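Local coordinates for uncharacterized protein Atu2452 (Agrobacterium tumefaciens, PDB 2R8B) that is of unknown function but, as a probable alpha/beta-hydrolase of the dienelactone hydrolase family, may act as a serine hydrolase, at residues M46-K54 / K126-H137. Numbering follows the deposited sequence.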
loop_
_atom_site.group_PDB
_atom_site.type_symbol
_atom_site.label_atom_id
_atom_site.label_comp_id
_atom_site.label_asym_id
_atom_site.label_seq_id
_atom_site.Cartn_x
_atom_site.Cartn_y
_atom_site.Cartn_z
HETATM N N MSE A 46 -3.481 -21.083 7.424
HETATM C CA MSE A 46 -4.817 -21.035 6.824
HETATM C C MSE A 46 -4.754 -19.851 5.863
HETATM O O MSE A 46 -3.697 -19.236 5.746
HETATM C CB MSE A 46 -5.880 -20.834 7.890
HETATM C CG MSE A 46 -7.280 -21.056 7.369
HETATM SE SE MSE A 46 -8.685 -21.070 8.772
HETATM C CE MSE A 46 -8.751 -23.014 9.327
ATOM N N THR A 47 -5.834 -19.506 5.173
ATOM C CA THR A 47 -5.667 -18.581 4.023
ATOM C C THR A 47 -5.610 -17.052 4.297
ATOM O O THR A 47 -4.778 -16.340 3.721
ATOM C CB THR A 47 -6.575 -18.965 2.812
ATOM O OG1 THR A 47 -6.601 -17.872 1.877
ATOM C CG2 THR A 47 -8.056 -19.468 3.285
ATOM N N LYS A 48 -6.486 -16.564 5.169
ATOM C CA LYS A 48 -6.401 -15.212 5.746
ATOM C C LYS A 48 -5.249 -15.050 6.738
ATOM O O LYS A 48 -4.886 -13.946 7.115
ATOM C CB LYS A 48 -7.679 -14.936 6.515
ATOM C CG LYS A 48 -8.156 -16.127 7.327
ATOM C CD LYS A 48 -8.543 -15.687 8.711
ATOM C CE LYS A 48 -9.107 -16.833 9.515
ATOM N NZ LYS A 48 -9.313 -16.350 10.888
ATOM N N ASP A 49 -4.726 -16.172 7.208
ATOM C CA ASP A 49 -3.545 -16.200 8.045
ATOM C C ASP A 49 -2.267 -16.330 7.228
ATOM O O ASP A 49 -1.238 -16.746 7.777
ATOM C CB ASP A 49 -3.617 -17.412 8.950
ATOM C CG ASP A 49 -4.738 -17.323 9.920
ATOM O OD1 ASP A 49 -5.053 -16.160 10.257
ATOM O OD2 ASP A 49 -5.288 -18.388 10.331
ATOM N N SER A 50 -2.319 -16.010 5.930
ATOM C CA SER A 50 -1.209 -16.392 5.043
ATOM C C SER A 50 0.074 -15.604 5.324
ATOM O O SER A 50 1.164 -16.101 5.114
ATOM C CB SER A 50 -1.606 -16.433 3.546
ATOM O OG SER A 50 -1.872 -15.156 2.959
ATOM N N TYR A 51 -0.060 -14.381 5.814
ATOM C CA TYR A 51 1.070 -13.661 6.363
ATOM C C TYR A 51 0.862 -13.677 7.855
ATOM O O TYR A 51 -0.288 -13.687 8.346
ATOM C CB TYR A 51 1.083 -12.197 5.910
ATOM C CG TYR A 51 1.325 -11.943 4.423
ATOM C CD1 TYR A 51 2.621 -11.858 3.897
ATOM C CD2 TYR A 51 0.253 -11.746 3.553
ATOM C CE1 TYR A 51 2.835 -11.607 2.543
ATOM C CE2 TYR A 51 0.448 -11.507 2.209
ATOM C CZ TYR A 51 1.740 -11.437 1.703
ATOM O OH TYR A 51 1.901 -11.204 0.353
ATOM N N PHE A 52 1.975 -13.684 8.573
ATOM C CA PHE A 52 1.978 -13.337 9.973
ATOM C C PHE A 52 1.588 -11.882 10.061
ATOM O O PHE A 52 2.035 -11.074 9.281
ATOM C CB PHE A 52 3.371 -13.517 10.570
ATOM C CG PHE A 52 3.390 -13.367 12.061
ATOM C CD1 PHE A 52 2.983 -14.439 12.890
ATOM C CD2 PHE A 52 3.737 -12.136 12.651
ATOM C CE1 PHE A 52 2.953 -14.301 14.280
ATOM C CE2 PHE A 52 3.720 -11.991 14.053
ATOM C CZ PHE A 52 3.323 -13.081 14.866
ATOM N N HIS A 53 0.735 -11.521 10.995
ATOM C CA HIS A 53 0.286 -10.132 11.008
ATOM C C HIS A 53 -0.298 -9.726 12.348
ATOM O O HIS A 53 -0.716 -10.575 13.116
ATOM C CB HIS A 53 -0.740 -9.900 9.888
ATOM C CG HIS A 53 -2.002 -10.700 10.027
ATOM N ND1 HIS A 53 -2.104 -12.007 9.610
ATOM C CD2 HIS A 53 -3.229 -10.361 10.499
ATOM C CE1 HIS A 53 -3.333 -12.446 9.839
ATOM N NE2 HIS A 53 -4.034 -11.469 10.381
ATOM N N LYS A 54 -0.320 -8.430 12.635
ATOM C CA LYS A 54 -1.223 -7.933 13.672
ATOM C C LYS A 54 -2.655 -7.736 13.106
ATOM O O LYS A 54 -2.824 -7.463 11.901
ATOM C CB LYS A 54 -0.693 -6.621 14.256
ATOM C CG LYS A 54 0.359 -6.795 15.328
ATOM C CD LYS A 54 0.002 -6.030 16.623
ATOM C CE LYS A 54 1.080 -6.227 17.698
ATOM N NZ LYS A 54 0.889 -7.512 18.417
ATOM N N LYS A 126 -0.488 -13.283 -3.496
ATOM C CA LYS A 126 -0.656 -13.637 -2.070
ATOM C C LYS A 126 -1.419 -12.545 -1.321
ATOM O O LYS A 126 -2.450 -12.825 -0.722
ATOM C CB LYS A 126 0.700 -13.910 -1.417
ATOM C CG LYS A 126 0.670 -14.539 -0.035
ATOM C CD LYS A 126 2.040 -15.116 0.367
ATOM C CE LYS A 126 2.250 -15.049 1.895
ATOM N NZ LYS A 126 3.304 -15.974 2.431
HETATM N N MSE A 127 -0.930 -11.300 -1.382
HETATM C CA MSE A 127 -1.650 -10.131 -0.858
HETATM C C MSE A 127 -3.121 -10.036 -1.230
HETATM O O MSE A 127 -3.985 -9.898 -0.345
HETATM C CB MSE A 127 -1.026 -8.863 -1.357
HETATM C CG MSE A 127 -0.180 -8.223 -0.383
HETATM SE SE MSE A 127 -1.040 -7.700 1.266
HETATM C CE MSE A 127 0.603 -8.041 2.286
ATOM N N ALA A 128 -3.410 -10.067 -2.531
ATOM C CA ALA A 128 -4.782 -10.037 -2.985
ATOM C C ALA A 128 -5.625 -11.049 -2.192
ATOM O O ALA A 128 -6.640 -10.687 -1.608
ATOM C CB ALA A 128 -4.842 -10.349 -4.441
ATOM N N ASP A 129 -5.181 -12.305 -2.159
ATOM C CA ASP A 129 -5.937 -13.375 -1.530
ATOM C C ASP A 129 -6.168 -13.122 -0.055
ATOM O O ASP A 129 -7.306 -13.245 0.434
ATOM C CB ASP A 129 -5.220 -14.703 -1.737
ATOM C CG ASP A 129 -5.374 -15.208 -3.146
ATOM O OD1 ASP A 129 -6.385 -14.807 -3.767
ATOM O OD2 ASP A 129 -4.507 -15.984 -3.635
ATOM N N PHE A 130 -5.068 -12.770 0.616
ATOM C CA PHE A 130 -5.003 -12.415 2.007
ATOM C C PHE A 130 -6.037 -11.332 2.262
ATOM O O PHE A 130 -6.911 -11.493 3.095
ATOM C CB PHE A 130 -3.585 -11.920 2.279
ATOM C CG PHE A 130 -3.331 -11.467 3.689
ATOM C CD1 PHE A 130 -3.132 -12.384 4.714
ATOM C CD2 PHE A 130 -3.204 -10.125 3.983
ATOM C CE1 PHE A 130 -2.861 -11.968 6.024
ATOM C CE2 PHE A 130 -2.927 -9.708 5.287
ATOM C CZ PHE A 130 -2.769 -10.636 6.303
ATOM N N ILE A 131 -5.987 -10.250 1.507
ATOM C CA ILE A 131 -7.000 -9.207 1.655
ATOM C C ILE A 131 -8.454 -9.712 1.418
ATOM O O ILE A 131 -9.275 -9.574 2.308
ATOM C CB ILE A 131 -6.620 -7.929 0.831
ATOM C CG1 ILE A 131 -5.391 -7.261 1.458
ATOM C CG2 ILE A 131 -7.785 -6.927 0.797
ATOM C CD1 ILE A 131 -4.611 -6.405 0.526
ATOM N N LYS A 132 -8.775 -10.303 0.267
ATOM C CA LYS A 132 -10.114 -10.894 0.026
ATOM C C LYS A 132 -10.597 -11.826 1.166
ATOM O O LYS A 132 -11.798 -11.852 1.519
ATOM C CB LYS A 132 -10.151 -11.699 -1.285
ATOM C CG LYS A 132 -10.128 -10.870 -2.577
ATOM C CD LYS A 132 -9.266 -11.554 -3.654
ATOM C CE LYS A 132 -9.447 -10.942 -5.053
ATOM N NZ LYS A 132 -10.627 -11.570 -5.741
ATOM N N ALA A 133 -9.655 -12.612 1.698
ATOM C CA ALA A 133 -9.962 -13.637 2.692
ATOM C C ALA A 133 -10.312 -12.983 4.029
ATOM O O ALA A 133 -11.202 -13.452 4.716
ATOM C CB ALA A 133 -8.800 -14.651 2.833
ATOM N N ASN A 134 -9.648 -11.876 4.369
ATOM C CA ASN A 134 -9.967 -11.139 5.608
ATOM C C ASN A 134 -11.220 -10.296 5.503
ATOM O O ASN A 134 -11.955 -10.188 6.471
ATOM C CB ASN A 134 -8.794 -10.274 6.061
ATOM C CG ASN A 134 -7.689 -11.087 6.658
ATOM O OD1 ASN A 134 -7.702 -11.429 7.824
ATOM N ND2 ASN A 134 -6.723 -11.409 5.853
ATOM N N ARG A 135 -11.415 -9.653 4.355
ATOM C CA ARG A 135 -12.717 -9.149 3.946
ATOM C C ARG A 135 -13.829 -10.141 4.382
ATOM O O ARG A 135 -14.702 -9.786 5.141
ATOM C CB ARG A 135 -12.701 -9.008 2.430
ATOM C CG ARG A 135 -13.883 -8.318 1.831
ATOM C CD ARG A 135 -13.589 -6.858 1.890
ATOM N NE ARG A 135 -14.205 -6.007 0.854
ATOM C CZ ARG A 135 -14.291 -6.209 -0.469
ATOM N NH1 ARG A 135 -13.799 -7.307 -1.092
ATOM N NH2 ARG A 135 -14.894 -5.249 -1.181
ATOM N N GLU A 136 -13.787 -11.391 3.937
ATOM C CA GLU A 136 -14.780 -12.382 4.367
ATOM C C GLU A 136 -14.816 -12.475 5.880
ATOM O O GLU A 136 -15.843 -12.232 6.486
ATOM C CB GLU A 136 -14.476 -13.773 3.792
ATOM C CG GLU A 136 -14.661 -13.926 2.236
ATOM C CD GLU A 136 -16.025 -14.612 1.811
ATOM O OE1 GLU A 136 -16.349 -14.576 0.575
ATOM O OE2 GLU A 136 -16.747 -15.185 2.705
ATOM N N HIS A 137 -13.676 -12.794 6.484
ATOM C CA HIS A 137 -13.634 -13.127 7.885
ATOM C C HIS A 137 -14.272 -12.077 8.781
ATOM O O HIS A 137 -15.166 -12.405 9.570
ATOM C CB HIS A 137 -12.224 -13.445 8.345
ATOM C CG HIS A 137 -12.159 -13.843 9.780
ATOM N ND1 HIS A 137 -11.287 -13.257 10.680
ATOM C CD2 HIS A 137 -12.899 -14.730 10.490
ATOM C CE1 HIS A 137 -11.484 -13.784 11.883
ATOM N NE2 HIS A 137 -12.469 -14.660 11.795
#
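Thr47 meets the helix at Ala133, its OG1 lying beside the methyl CB, and opens a type I beta turn that ends at Ser50. Within this turn Lys48 packs its backbone and CB against Ala133 and the amide of Asn134. Its chain bends at chi2 (134°) and runs on to His137, where Lys48 NZ sits above the middle of the imidazole, 3.5 Å from His137 CE1, and CE makes a CH-pi contact with the same ring. The carbonyl of Lys48 accepts a weak hydrogen bond from Asn134 ND2, 3.4 Å from Lys48 O; the same ND2 is held more firmly by Phe130 O and lies over the centre of one face of the Phe130 ring. Ser50 turns OG back to Thr47 O in a weak bond and rests it 3.5 Å from Phe130 CD1.

The contact packs segment 46-54, near the start of the ordered chain and leading into edge strand 53-56, against helix 117-138 of what is evidently an alpha/beta-hydrolase fold; Leu92 and Pro94 of the adjoining strand line the same cluster.

Tyr51 is sandwiched: Lys126 CE lies 3.6 Å from the Tyr51 ring centroid on one face, with NZ adding a cation-pi contact and a weak hydrogen bond to Ser50 O, while the CE methyl of Met127 (selenomethionine) lies over the other face, offset toward its rim, 3.5 Å from Tyr51 CE2. The ring's edge sets Tyr51 CD2 over the Phe130 face opposite Asn134, a T-shaped pair with planes at 87°. Phe130 in turn points its own edge at the face of His53, bringing Phe130 CZ 3.6 Å from His53 ND1. A nearly straight bond from His53 ND1 to Tyr51 O (2.8 Å, 169°) helps fix the rotation of that imidazole.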